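Local coordinates for oxidoreductase, 2OG-Fe(II) oxygenase family (Burkholderia pseudomallei, PDB 6N1F), which probably acts as an iron-dependent oxidoreductase of the 2-oxoglutarate oxygenase family, and holds an iron ion within its jelly-roll fold, at residues A[54-59]-A[123-128]; A[46-51]-A[181-186]; A[69-74]-A[107-112]; A[137-142]-A[162-167]. All blocks are in the same frame, centred on the assembly; numbering follows the deposited sequence.

Contacts 2 and 4 are buried, and both reach the seven-stranded antiparallel sheet and come near iron (F181 about 6 Å, Y164 about 8 Å, side chain to metal): contact 2 joins that sheet to the smaller one, and contact 4 crosses from strand 137-147 to the chain entering strand 166-171. Contacts 1 and 3 are partly buried, lie away from the metal, and fasten loops to helices 120-130 and 109-117. Their chemistry differs: contact 1 is apolar, contact 3 sets an arginine methylene over an imidazole, contact 2 mixes methyls with a hydrogen-bonded hydroxyl, and contact 4 sets a tyrosine's end against carbons of two consecutive arginines. Contacts 1 and 2 touch: F125 CZ is 3.8 Å from L51 CD1.

Contact 1 of 4, residues A[54-59]-A[123-128]; sequences YVAFDA and TRFFGD
The loop 54-59 faces one turn of helix 120-130, and the backbones come nearest at A56 and F125, whose CA atoms are 7.6 Å apart. No hydrogen bond links the two segments, so the contact rests on apolar side chains gathered at the far end of a single ring. F125 CG is anti to the backbone N (chi1 -179°), which sends the phenyl group out from the helix to the loop and presents CE1, CE2 and CZ to it. The methyl of A56, whose CB points at the helix, lies 3.8 Å from F125 CE2. A56 CA is over one face of the same ring, 4.1 Å above its plane but displaced to the rim. V55 takes the other corner: its CG1 is 4.0 Å from F125 CE1 and approaches obliquely, the two side chains crossing at about a right angle. F125 CZ is therefore shared, at 4.0 Å from both A56 CB and V55 CG1. Within the helix the two consecutive phenylalanines touch, F125 CD2 lying over the face of the F126 ring, 3.8 Å above its centre. Polar bonds add to the hold just before the helical segment, where R122 NH1 donates to A56 O and R121 NH1 forms a salt bridge with D58. On one side V55 reaches Y39 and F125 reaches M36, both of helix 36-45; on the sheet side F57 and F126 rest on strands 166-171, 200-204 and 218-227, which places the loop between helices and the large sheet.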
loop_
_atom_site.group_PDB
_atom_site.type_symbol
_atom_site.label_atom_id
_atom_site.label_comp_id
_atom_site.label_asym_id
_atom_site.label_seq_id
_atom_site.Cartn_x
_atom_site.Cartn_y
_atom_site.Cartn_z
ATOM N N TYR A 54 -15.359 5.590 -1.135
ATOM C CA TYR A 54 -14.381 5.921 -0.132
ATOM C C TYR A 54 -14.647 5.132 1.145
ATOM O O TYR A 54 -14.903 5.720 2.195
ATOM C CB TYR A 54 -14.457 7.421 0.168
ATOM C CG TYR A 54 -14.157 8.280 -1.039
ATOM C CD1 TYR A 54 -12.864 8.699 -1.296
ATOM C CD2 TYR A 54 -15.168 8.677 -1.918
ATOM C CE1 TYR A 54 -12.564 9.478 -2.384
ATOM C CE2 TYR A 54 -14.877 9.464 -3.026
ATOM C CZ TYR A 54 -13.573 9.866 -3.244
ATOM O OH TYR A 54 -13.262 10.645 -4.327
ATOM N N VAL A 55 -14.594 3.809 1.044
ATOM C CA VAL A 55 -14.919 2.938 2.173
ATOM C C VAL A 55 -13.898 3.090 3.297
ATOM O O VAL A 55 -14.254 3.404 4.435
ATOM C CB VAL A 55 -15.021 1.479 1.698
ATOM C CG1 VAL A 55 -15.015 0.523 2.872
ATOM C CG2 VAL A 55 -16.267 1.295 0.813
ATOM N N ALA A 56 -12.611 2.871 3.001
ATOM C CA ALA A 56 -11.633 2.826 4.088
ATOM C C ALA A 56 -11.256 4.217 4.591
ATOM O O ALA A 56 -11.053 4.412 5.798
ATOM C CB ALA A 56 -10.376 2.081 3.639
ATOM N N PHE A 57 -11.109 5.181 3.681
ATOM C CA PHE A 57 -10.756 6.551 4.019
ATOM C C PHE A 57 -11.726 7.483 3.317
ATOM O O PHE A 57 -11.929 7.363 2.105
ATOM C CB PHE A 57 -9.333 6.862 3.592
ATOM C CG PHE A 57 -8.318 6.037 4.290
ATOM C CD1 PHE A 57 -7.736 6.491 5.463
ATOM C CD2 PHE A 57 -7.944 4.803 3.792
ATOM C CE1 PHE A 57 -6.789 5.730 6.125
ATOM C CE2 PHE A 57 -6.998 4.035 4.453
ATOM C CZ PHE A 57 -6.421 4.499 5.622
ATOM N N ASP A 58 -12.344 8.378 4.079
ATOM C CA ASP A 58 -13.330 9.278 3.513
ATOM C C ASP A 58 -12.640 10.238 2.548
ATOM O O ASP A 58 -11.413 10.372 2.544
ATOM C CB ASP A 58 -14.074 10.018 4.631
ATOM C CG ASP A 58 -14.915 9.075 5.503
ATOM O OD1 ASP A 58 -15.248 7.963 5.042
ATOM O OD2 ASP A 58 -15.255 9.444 6.651
ATOM N N ALA A 59 -13.433 10.873 1.678
ATOM C CA ALA A 59 -12.825 11.733 0.668
ATOM C C ALA A 59 -12.149 12.939 1.314
ATOM O O ALA A 59 -11.038 13.321 0.927
ATOM C CB ALA A 59 -13.866 12.182 -0.358
ATOM N N THR A 123 -7.763 0.980 12.793
ATOM C CA THR A 123 -7.272 -0.194 13.507
ATOM C C THR A 123 -8.338 -1.282 13.584
ATOM O O THR A 123 -8.048 -2.468 13.389
ATOM C CB THR A 123 -6.815 0.205 14.909
ATOM O OG1 THR A 123 -5.854 1.260 14.805
ATOM C CG2 THR A 123 -6.196 -0.989 15.636
ATOM N N ARG A 124 -9.577 -0.902 13.899
ATOM C CA ARG A 124 -10.660 -1.878 13.873
ATOM C C ARG A 124 -10.887 -2.402 12.461
ATOM O O ARG A 124 -11.100 -3.604 12.267
ATOM C CB ARG A 124 -11.944 -1.263 14.407
ATOM C CG ARG A 124 -11.960 -0.994 15.896
ATOM C CD ARG A 124 -11.890 -2.288 16.683
ATOM N NE ARG A 124 -12.375 -2.100 18.046
ATOM C CZ ARG A 124 -12.354 -3.039 18.985
ATOM N NH1 ARG A 124 -11.862 -4.243 18.714
ATOM N NH2 ARG A 124 -12.818 -2.767 20.199
ATOM N N PHE A 125 -10.859 -1.503 11.470
ATOM C CA PHE A 125 -11.170 -1.865 10.087
ATOM C C PHE A 125 -10.180 -2.887 9.549
ATOM O O PHE A 125 -10.574 -3.888 8.950
ATOM C CB PHE A 125 -11.177 -0.601 9.224
ATOM C CG PHE A 125 -11.500 -0.833 7.765
ATOM C CD1 PHE A 125 -12.811 -0.807 7.318
ATOM C CD2 PHE A 125 -10.485 -1.020 6.834
ATOM C CE1 PHE A 125 -13.114 -1.003 5.983
ATOM C CE2 PHE A 125 -10.779 -1.204 5.484
ATOM C CZ PHE A 125 -12.098 -1.200 5.058
ATOM N N PHE A 126 -8.885 -2.661 9.758
ATOM C CA PHE A 126 -7.922 -3.637 9.266
ATOM C C PHE A 126 -7.784 -4.834 10.194
ATOM O O PHE A 126 -7.441 -5.922 9.723
ATOM C CB PHE A 126 -6.579 -2.957 9.002
ATOM C CG PHE A 126 -6.607 -2.116 7.749
ATOM C CD1 PHE A 126 -6.612 -2.725 6.503
ATOM C CD2 PHE A 126 -6.700 -0.734 7.819
ATOM C CE1 PHE A 126 -6.675 -1.976 5.348
ATOM C CE2 PHE A 126 -6.757 0.021 6.671
ATOM C CZ PHE A 126 -6.745 -0.602 5.434
ATOM N N GLY A 127 -8.103 -4.677 11.478
ATOM C CA GLY A 127 -8.166 -5.835 12.356
ATOM C C GLY A 127 -9.186 -6.860 11.893
ATOM O O GLY A 127 -8.912 -8.060 11.863
ATOM N N ASP A 128 -10.385 -6.399 11.536
ATOM C CA ASP A 128 -11.366 -7.307 10.956
ATOM C C ASP A 128 -10.892 -7.839 9.607
ATOM O O ASP A 128 -11.109 -9.011 9.278
ATOM C CB ASP A 128 -12.703 -6.592 10.798
ATOM C CG ASP A 128 -13.315 -6.217 12.134
ATOM O OD1 ASP A 128 -12.674 -6.495 13.171
ATOM O OD2 ASP A 128 -14.426 -5.653 12.142
#

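Contact 2 of 4, residues A[46-51]-A[181-186]; sequences VGTVML and FVVHPQ
The hydroxyl of T48 is held by a hydrogen bond between its OG1 and OG1 of T203, on the adjacent strand 200-204, while the same oxygen is in van der Waals contact with V183 across the contact. T48 OG1 lies 3.4 Å from V183 CG2 and 4.0 Å from V183 CB. The remaining methyl, V183 CG1, is 4.1 Å from T48 OG1, so CG2 leads the isopropyl group to the hydroxyl, whose hydrogen-bond partner is T203. The T48 torsion divides the work of the side chain: OG1 is beside the backbone N (chi1 -53°) and faces V183, whereas CG2, anti to that N, is turned to F181. There T48 CG2 reaches F181 CE2 at 4.3 Å, arriving at the edge of the ring and near its plane. The T48 and V183 side chains run past each other in opposite directions, and their CA atoms are 7.9 Å apart, a spacing consistent with packing between sheets and too wide for backbone pairing. Instead, T48 belongs to the edge strand of the seven-stranded sheet, and F181 and V183 to a strand of the four-stranded one. Alternation along strand 181-184 turns F181 and V183 inward, V182 outward. F181 continues from T48 to the metal centre: its ring meets that of H209 with planes at about 40°, and its side chain is about 6 Å from iron at the nearest atoms. This is the facing-sheet core of the double-stranded beta-helix, or jelly roll, which carries the two-histidine, one-carboxylate iron site, here H155, D157 and H209.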
loop_
_atom_site.group_PDB
_atom_site.type_symbol
_atom_site.label_atom_id
_atom_site.label_comp_id
_atom_site.label_asym_id
_atom_site.label_seq_id
_atom_site.Cartn_x
_atom_site.Cartn_y
_atom_site.Cartn_z
ATOM N N VAL A 46 -8.049 -14.955 -2.629
ATOM C CA VAL A 46 -7.292 -14.403 -3.745
ATOM C C VAL A 46 -5.914 -13.932 -3.292
ATOM O O VAL A 46 -4.920 -14.115 -4.001
ATOM C CB VAL A 46 -8.092 -13.257 -4.399
ATOM C CG1 VAL A 46 -7.251 -12.526 -5.413
ATOM C CG2 VAL A 46 -9.356 -13.786 -5.039
ATOM N N GLY A 47 -5.825 -13.313 -2.117
ATOM C CA GLY A 47 -4.577 -12.751 -1.653
ATOM C C GLY A 47 -4.474 -11.255 -1.829
ATOM O O GLY A 47 -3.516 -10.655 -1.330
ATOM N N THR A 48 -5.451 -10.640 -2.495
ATOM C CA THR A 48 -5.464 -9.220 -2.809
ATOM C C THR A 48 -6.915 -8.788 -2.946
ATOM O O THR A 48 -7.742 -9.536 -3.463
ATOM C CB THR A 48 -4.706 -8.929 -4.114
ATOM O OG1 THR A 48 -3.398 -9.493 -4.025
ATOM C CG2 THR A 48 -4.574 -7.428 -4.339
ATOM N N VAL A 49 -7.226 -7.588 -2.469
ATOM C CA VAL A 49 -8.556 -7.021 -2.632
ATOM C C VAL A 49 -8.413 -5.516 -2.826
ATOM O O VAL A 49 -7.535 -4.885 -2.229
ATOM C CB VAL A 49 -9.448 -7.377 -1.428
ATOM C CG1 VAL A 49 -8.908 -6.732 -0.145
ATOM C CG2 VAL A 49 -10.866 -6.963 -1.688
HETATM N N MSE A 50 -9.253 -4.953 -3.695
HETATM C CA MSE A 50 -9.311 -3.504 -3.940
HETATM C C MSE A 50 -10.622 -2.945 -3.405
HETATM O O MSE A 50 -11.705 -3.391 -3.790
HETATM C CB MSE A 50 -9.193 -3.176 -5.441
HETATM C CG MSE A 50 -9.189 -1.702 -5.743
HETATM SE SE MSE A 50 -8.489 -1.379 -7.546
HETATM C CE MSE A 50 -9.863 -2.323 -8.602
ATOM N N LEU A 51 -10.519 -1.966 -2.524
ATOM C CA LEU A 51 -11.724 -1.403 -1.938
ATOM C C LEU A 51 -12.140 -0.151 -2.704
ATOM O O LEU A 51 -11.278 0.603 -3.168
ATOM C CB LEU A 51 -11.481 -1.057 -0.472
ATOM C CG LEU A 51 -10.761 -2.150 0.326
ATOM C CD1 LEU A 51 -10.333 -1.631 1.706
ATOM C CD2 LEU A 51 -11.618 -3.400 0.459
ATOM N N PHE A 181 -1.479 -2.490 -10.735
ATOM C CA PHE A 181 -0.860 -3.287 -9.694
ATOM C C PHE A 181 -1.146 -4.754 -10.011
ATOM O O PHE A 181 -2.310 -5.164 -10.045
ATOM C CB PHE A 181 -1.421 -2.865 -8.335
ATOM C CG PHE A 181 -0.869 -3.625 -7.211
ATOM C CD1 PHE A 181 0.382 -3.319 -6.712
ATOM C CD2 PHE A 181 -1.582 -4.675 -6.655
ATOM C CE1 PHE A 181 0.914 -4.050 -5.676
ATOM C CE2 PHE A 181 -1.059 -5.394 -5.609
ATOM C CZ PHE A 181 0.196 -5.086 -5.126
ATOM N N VAL A 182 -0.096 -5.536 -10.284
ATOM C CA VAL A 182 -0.248 -6.922 -10.710
ATOM C C VAL A 182 0.412 -7.846 -9.700
ATOM O O VAL A 182 1.605 -7.704 -9.411
ATOM C CB VAL A 182 0.346 -7.152 -12.104
ATOM C CG1 VAL A 182 0.061 -8.566 -12.541
ATOM C CG2 VAL A 182 -0.236 -6.143 -13.088
ATOM N N VAL A 183 -0.358 -8.824 -9.211
ATOM C CA VAL A 183 0.108 -9.870 -8.307
ATOM C C VAL A 183 0.259 -11.166 -9.085
ATOM O O VAL A 183 -0.613 -11.524 -9.892
ATOM C CB VAL A 183 -0.874 -10.071 -7.136
ATOM C CG1 VAL A 183 -0.336 -11.101 -6.156
ATOM C CG2 VAL A 183 -1.176 -8.758 -6.454
ATOM N N HIS A 184 1.347 -11.893 -8.811
ATOM C CA HIS A 184 1.697 -13.139 -9.490
ATOM C C HIS A 184 1.778 -14.296 -8.497
ATOM O O HIS A 184 2.872 -14.789 -8.185
ATOM C CB HIS A 184 3.024 -12.988 -10.230
ATOM C CG HIS A 184 2.982 -11.985 -11.339
ATOM N ND1 HIS A 184 2.928 -12.352 -12.663
ATOM C CD2 HIS A 184 2.973 -10.634 -11.322
ATOM C CE1 HIS A 184 2.892 -11.270 -13.418
ATOM N NE2 HIS A 184 2.920 -10.213 -12.629
ATOM N N PRO A 185 0.640 -14.777 -8.007
ATOM C CA PRO A 185 0.666 -15.935 -7.106
ATOM C C PRO A 185 1.167 -17.177 -7.827
ATOM O O PRO A 185 0.878 -17.390 -9.007
ATOM C CB PRO A 185 -0.795 -16.088 -6.682
ATOM C CG PRO A 185 -1.565 -15.490 -7.800
ATOM C CD PRO A 185 -0.731 -14.383 -8.369
ATOM N N GLN A 186 1.926 -17.997 -7.100
ATOM C CA GLN A 186 2.490 -19.210 -7.679
ATOM C C GLN A 186 1.387 -20.084 -8.266
ATOM O O GLN A 186 0.376 -20.358 -7.608
ATOM C CB GLN A 186 3.278 -19.980 -6.622
#

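Contact 3 of 4, residues A[69-74]-A[107-112]; sequences QARLPE and LPHSET
Chain leaving helix 59-70 packs against the first turn of helix 109-117, and a CH-pi contact between R71 and H109 marks the junction. R71 CD sits over one face of the imidazole, 3.8 Å from its centroid and 21° off the ring normal, so the methylene and not the guanidinium does the touching. The closest pair is R71 CD with H109 NE2, at 3.6 Å, which shows that CD is shifted to the NE2 side of the ring. R71 CB adds a second point, 3.9 Å from H109 CD2. The extended run of the arginine from CG to NE (chi3 173°) lays its methylenes across the imidazole. The guanidinium plane is inclined to the ring by 30°. On the opposite face P108 CG stands 4.2 Å above the plane, over the centre, and a cis peptide bond precedes this proline; the imidazole is thus sandwiched between proline and arginine carbons. L72 works deeper: its CD2 is 4.2 Å from H109 CB and from S110 N, against the backbone near the start of helix 109-117. S110 OG is hydrogen-bonded to V105 O, a link that ties the helix start back to the chain before it. L72 N donates to Q69 O at 2.9 Å, which shapes the loop carrying R71 and L72. Both L72 and S110 also rest on I93, while H109 touches L68 of helix 59-70. The loop after helix 59-70 thus packs on the start of helix 109-117 at the rim of the fold, with leucine in the buried layer and a proline-histidine-arginine sandwich towards the surface.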
loop_
_atom_site.group_PDB
_atom_site.type_symbol
_atom_site.label_atom_id
_atom_site.label_comp_id
_atom_site.label_asym_id
_atom_site.label_seq_id
_atom_site.Cartn_x
_atom_site.Cartn_y
_atom_site.Cartn_z
ATOM N N GLN A 69 1.001 15.463 2.531
ATOM C CA GLN A 69 2.171 14.821 1.932
ATOM C C GLN A 69 2.926 15.778 1.012
ATOM O O GLN A 69 4.160 15.695 0.902
ATOM C CB GLN A 69 1.756 13.538 1.197
ATOM C CG GLN A 69 0.714 13.721 0.116
ATOM C CD GLN A 69 1.334 14.068 -1.215
ATOM O OE1 GLN A 69 2.480 13.703 -1.483
ATOM N NE2 GLN A 69 0.594 14.793 -2.048
ATOM N N ALA A 70 2.216 16.717 0.382
ATOM C CA ALA A 70 2.875 17.719 -0.448
ATOM C C ALA A 70 3.974 18.456 0.317
ATOM O O ALA A 70 5.029 18.770 -0.246
ATOM C CB ALA A 70 1.834 18.705 -0.985
ATOM N N ARG A 71 3.750 18.727 1.607
ATOM C CA ARG A 71 4.709 19.449 2.441
ATOM C C ARG A 71 5.973 18.654 2.732
ATOM O O ARG A 71 6.934 19.225 3.253
ATOM C CB ARG A 71 4.063 19.845 3.772
ATOM C CG ARG A 71 2.812 20.719 3.654
ATOM C CD ARG A 71 2.516 21.412 4.979
ATOM N NE ARG A 71 1.429 22.387 4.890
ATOM C CZ ARG A 71 1.563 23.637 4.445
ATOM N NH1 ARG A 71 2.744 24.091 4.031
ATOM N NH2 ARG A 71 0.505 24.436 4.409
ATOM N N LEU A 72 5.995 17.366 2.421
ATOM C CA LEU A 72 7.106 16.497 2.759
ATOM C C LEU A 72 8.262 16.664 1.776
ATOM O O LEU A 72 8.064 17.080 0.630
ATOM C CB LEU A 72 6.638 15.045 2.770
ATOM C CG LEU A 72 5.596 14.737 3.836
ATOM C CD1 LEU A 72 5.201 13.271 3.779
ATOM C CD2 LEU A 72 6.154 15.074 5.191
ATOM N N PRO A 73 9.487 16.358 2.210
ATOM C CA PRO A 73 10.621 16.360 1.276
ATOM C C PRO A 73 10.591 15.156 0.340
ATOM O O PRO A 73 10.289 14.027 0.738
ATOM C CB PRO A 73 11.844 16.315 2.201
ATOM C CG PRO A 73 11.344 15.663 3.430
ATOM C CD PRO A 73 9.924 16.138 3.601
ATOM N N GLU A 74 10.936 15.412 -0.915
ATOM C CA GLU A 74 10.882 14.425 -1.976
ATOM C C GLU A 74 12.301 14.046 -2.381
ATOM O O GLU A 74 13.180 14.908 -2.465
ATOM C CB GLU A 74 10.108 14.998 -3.163
ATOM C CG GLU A 74 9.522 13.979 -4.101
ATOM C CD GLU A 74 8.481 14.583 -5.029
ATOM O OE1 GLU A 74 7.356 14.034 -5.105
ATOM O OE2 GLU A 74 8.791 15.604 -5.685
ATOM N N LEU A 107 9.205 14.601 10.381
ATOM C CA LEU A 107 8.266 15.246 11.289
ATOM C C LEU A 107 8.098 16.724 10.925
ATOM O O LEU A 107 8.984 17.325 10.312
ATOM C CB LEU A 107 8.759 15.102 12.729
ATOM C CG LEU A 107 8.740 13.673 13.275
ATOM C CD1 LEU A 107 9.591 13.542 14.527
ATOM C CD2 LEU A 107 7.314 13.255 13.552
ATOM N N PRO A 108 6.963 17.346 11.303
ATOM C CA PRO A 108 5.827 16.824 12.070
ATOM C C PRO A 108 4.687 16.259 11.217
ATOM O O PRO A 108 3.851 15.523 11.736
ATOM C CB PRO A 108 5.347 18.060 12.829
ATOM C CG PRO A 108 5.538 19.158 11.827
ATOM C CD PRO A 108 6.790 18.784 11.024
ATOM N N HIS A 109 4.647 16.600 9.927
ATOM C CA HIS A 109 3.482 16.245 9.121
ATOM C C HIS A 109 3.388 14.743 8.891
ATOM O O HIS A 109 2.283 14.214 8.724
ATOM C CB HIS A 109 3.514 17.010 7.801
ATOM C CG HIS A 109 3.600 18.494 7.980
ATOM N ND1 HIS A 109 2.614 19.226 8.607
ATOM C CD2 HIS A 109 4.569 19.378 7.644
ATOM C CE1 HIS A 109 2.965 20.499 8.637
ATOM N NE2 HIS A 109 4.146 20.619 8.056
ATOM N N SER A 110 4.519 14.037 8.906
ATOM C CA SER A 110 4.480 12.581 8.816
ATOM C C SER A 110 3.589 11.979 9.901
ATOM O O SER A 110 2.776 11.088 9.631
ATOM C CB SER A 110 5.895 12.017 8.926
ATOM O OG SER A 110 6.427 12.216 10.234
ATOM N N GLU A 111 3.738 12.454 11.140
ATOM C CA GLU A 111 2.987 11.888 12.258
ATOM C C GLU A 111 1.496 12.155 12.116
ATOM O O GLU A 111 0.664 11.322 12.498
ATOM C CB GLU A 111 3.502 12.462 13.579
ATOM N N THR A 112 1.139 13.324 11.595
ATOM C CA THR A 112 -0.267 13.628 11.376
ATOM C C THR A 112 -0.883 12.642 10.398
ATOM O O THR A 112 -1.980 12.123 10.635
ATOM C CB THR A 112 -0.409 15.060 10.868
ATOM O OG1 THR A 112 0.379 15.925 11.691
ATOM C CG2 THR A 112 -1.867 15.511 10.907
#

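Contact 4 of 4, residues A[137-142]-A[162-167]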
loop_
_atom_site.group_PDB
_atom_site.type_symbol
_atom_site.label_atom_id
_atom_site.label_comp_id
_atom_site.label_asym_id
_atom_site.label_seq_id
_atom_site.Cartn_x
_atom_site.Cartn_y
_atom_site.Cartn_z
ATOM N N PHE A 137 1.236 -3.471 13.662
ATOM C CA PHE A 137 2.003 -2.236 13.674
ATOM C C PHE A 137 2.270 -1.796 12.247
ATOM O O PHE A 137 2.556 -2.626 11.380
ATOM C CB PHE A 137 3.341 -2.420 14.398
ATOM C CG PHE A 137 3.207 -3.017 15.766
ATOM C CD1 PHE A 137 3.079 -2.202 16.872
ATOM C CD2 PHE A 137 3.206 -4.389 15.941
ATOM C CE1 PHE A 137 2.954 -2.742 18.142
ATOM C CE2 PHE A 137 3.078 -4.937 17.204
ATOM C CZ PHE A 137 2.952 -4.109 18.307
ATOM N N ILE A 138 2.195 -0.492 12.009
ATOM C CA ILE A 138 2.621 0.074 10.731
ATOM C C ILE A 138 4.135 0.276 10.812
ATOM O O ILE A 138 4.613 1.132 11.557
ATOM C CB ILE A 138 1.891 1.388 10.422
ATOM C CG1 ILE A 138 0.384 1.151 10.265
ATOM C CG2 ILE A 138 2.445 2.034 9.167
ATOM C CD1 ILE A 138 -0.448 2.435 10.159
ATOM N N ARG A 139 4.893 -0.514 10.046
ATOM C CA ARG A 139 6.347 -0.471 10.133
ATOM C C ARG A 139 6.992 0.442 9.102
ATOM O O ARG A 139 8.106 0.921 9.326
ATOM C CB ARG A 139 6.933 -1.877 9.965
ATOM C CG ARG A 139 6.831 -2.767 11.195
ATOM C CD ARG A 139 7.646 -4.039 11.003
ATOM N NE ARG A 139 9.085 -3.806 11.044
ATOM C CZ ARG A 139 9.830 -3.949 12.139
ATOM N NH1 ARG A 139 9.268 -4.319 13.285
ATOM N NH2 ARG A 139 11.137 -3.726 12.092
ATOM N N ARG A 140 6.345 0.665 7.966
ATOM C CA ARG A 140 6.937 1.434 6.888
ATOM C C ARG A 140 5.804 2.127 6.160
ATOM O O ARG A 140 4.708 1.582 6.064
ATOM C CB ARG A 140 7.752 0.532 5.939
ATOM C CG ARG A 140 8.217 1.210 4.671
ATOM C CD ARG A 140 9.204 0.355 3.900
ATOM N NE ARG A 140 9.587 0.991 2.645
ATOM C CZ ARG A 140 10.661 0.658 1.934
ATOM N NH1 ARG A 140 11.466 -0.304 2.363
ATOM N NH2 ARG A 140 10.935 1.294 0.798
ATOM N N CYS A 141 6.068 3.334 5.665
ATOM C CA CYS A 141 5.027 4.152 5.059
ATOM C C CYS A 141 5.671 5.244 4.218
ATOM O O CYS A 141 6.563 5.949 4.700
ATOM C CB CYS A 141 4.134 4.761 6.142
ATOM S SG CYS A 141 2.831 5.837 5.509
ATOM N N GLN A 142 5.228 5.384 2.969
ATOM C CA GLN A 142 5.799 6.384 2.075
ATOM C C GLN A 142 4.824 6.680 0.938
ATOM O O GLN A 142 3.922 5.892 0.639
ATOM C CB GLN A 142 7.155 5.925 1.517
ATOM C CG GLN A 142 7.031 4.752 0.534
ATOM C CD GLN A 142 8.341 4.083 0.245
ATOM O OE1 GLN A 142 9.044 3.654 1.160
ATOM N NE2 GLN A 142 8.692 3.986 -1.044
ATOM N N PRO A 162 11.219 -9.730 6.434
ATOM C CA PRO A 162 10.478 -10.999 6.378
ATOM C C PRO A 162 9.240 -11.037 7.253
ATOM O O PRO A 162 8.487 -12.013 7.173
ATOM C CB PRO A 162 11.513 -12.023 6.864
ATOM C CG PRO A 162 12.395 -11.233 7.767
ATOM C CD PRO A 162 12.520 -9.887 7.107
ATOM N N ASP A 163 9.005 -10.025 8.084
ATOM C CA ASP A 163 7.858 -10.008 8.982
ATOM C C ASP A 163 6.700 -9.165 8.463
ATOM O O ASP A 163 5.678 -9.060 9.142
ATOM C CB ASP A 163 8.283 -9.509 10.371
ATOM C CG ASP A 163 9.331 -10.396 11.012
ATOM O OD1 ASP A 163 9.123 -11.627 11.077
ATOM O OD2 ASP A 163 10.380 -9.869 11.442
ATOM N N TYR A 164 6.823 -8.560 7.284
ATOM C CA TYR A 164 5.682 -7.863 6.701
ATOM C C TYR A 164 4.619 -8.879 6.311
ATOM O O TYR A 164 4.896 -9.801 5.538
ATOM C CB TYR A 164 6.105 -7.069 5.472
ATOM C CG TYR A 164 6.937 -5.842 5.718
ATOM C CD1 TYR A 164 7.068 -5.299 6.979
ATOM C CD2 TYR A 164 7.583 -5.218 4.663
ATOM C CE1 TYR A 164 7.832 -4.165 7.182
ATOM C CE2 TYR A 164 8.335 -4.094 4.852
ATOM C CZ TYR A 164 8.462 -3.570 6.105
ATOM O OH TYR A 164 9.225 -2.440 6.264
ATOM N N GLU A 165 3.399 -8.716 6.827
ATOM C CA GLU A 165 2.302 -9.617 6.484
ATOM C C GLU A 165 1.355 -9.039 5.450
ATOM O O GLU A 165 0.812 -9.774 4.622
ATOM C CB GLU A 165 1.484 -9.966 7.719
ATOM C CG GLU A 165 2.044 -11.046 8.576
ATOM C CD GLU A 165 1.082 -11.387 9.678
ATOM O OE1 GLU A 165 1.497 -11.359 10.853
ATOM O OE2 GLU A 165 -0.100 -11.649 9.358
ATOM N N PHE A 166 1.099 -7.746 5.509
ATOM C CA PHE A 166 0.156 -7.134 4.596
ATOM C C PHE A 166 0.705 -5.796 4.173
ATOM O O PHE A 166 1.494 -5.167 4.881
ATOM C CB PHE A 166 -1.235 -6.943 5.207
ATOM C CG PHE A 166 -1.914 -8.222 5.577
ATOM C CD1 PHE A 166 -2.519 -9.009 4.606
ATOM C CD2 PHE A 166 -1.950 -8.638 6.898
ATOM C CE1 PHE A 166 -3.149 -10.195 4.955
ATOM C CE2 PHE A 166 -2.576 -9.818 7.252
ATOM C CZ PHE A 166 -3.174 -10.599 6.280
ATOM N N SER A 167 0.276 -5.384 3.000
ATOM C CA SER A 167 0.591 -4.099 2.429
ATOM C C SER A 167 -0.725 -3.391 2.140
ATOM O O SER A 167 -1.707 -4.034 1.763
ATOM C CB SER A 167 1.419 -4.288 1.143
ATOM O OG SER A 167 1.600 -3.058 0.482
#
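Van der Waals contact gathers around Y164, which meets the aliphatic carbons of two consecutive arginines. Y164 CE1 lies 3.7 Å from R139 CB and 3.8 Å from R139 CD, the latter in the ring plane at its edge. A bend in the R139 chain (chi3 71°) brings NE back alongside CE1. R140 CB approaches the phenol end, 3.3 Å from Y164 OH, and the two side chains cross at about a right angle, with guanidinium and ring planes 82° apart.

Hydrogen bonds fix the polar ends. R140 grips Q142 OE1 side-on: its NE is 3.1 Å from that oxygen, and its NH2 is 3.0 Å from OE1. Both come from one face of the amide, with Q142 OE1 close to the guanidinium plane of R140 (14° out of it).

D96 joins the two residues across the contact: its OD2 makes a salt bridge with R139 NE and a hydrogen bond with Y164 OH; R139 NH1 also donates to H229 O and G231 O.

This places Y164 about 5 Å from D157, side chain to side chain, consistent with a place just outside the metal site. Just beyond it E165 and F166 both face Y226, a classic beta bulge where the chain enters strand 166-171 of the jelly roll beside the iron site.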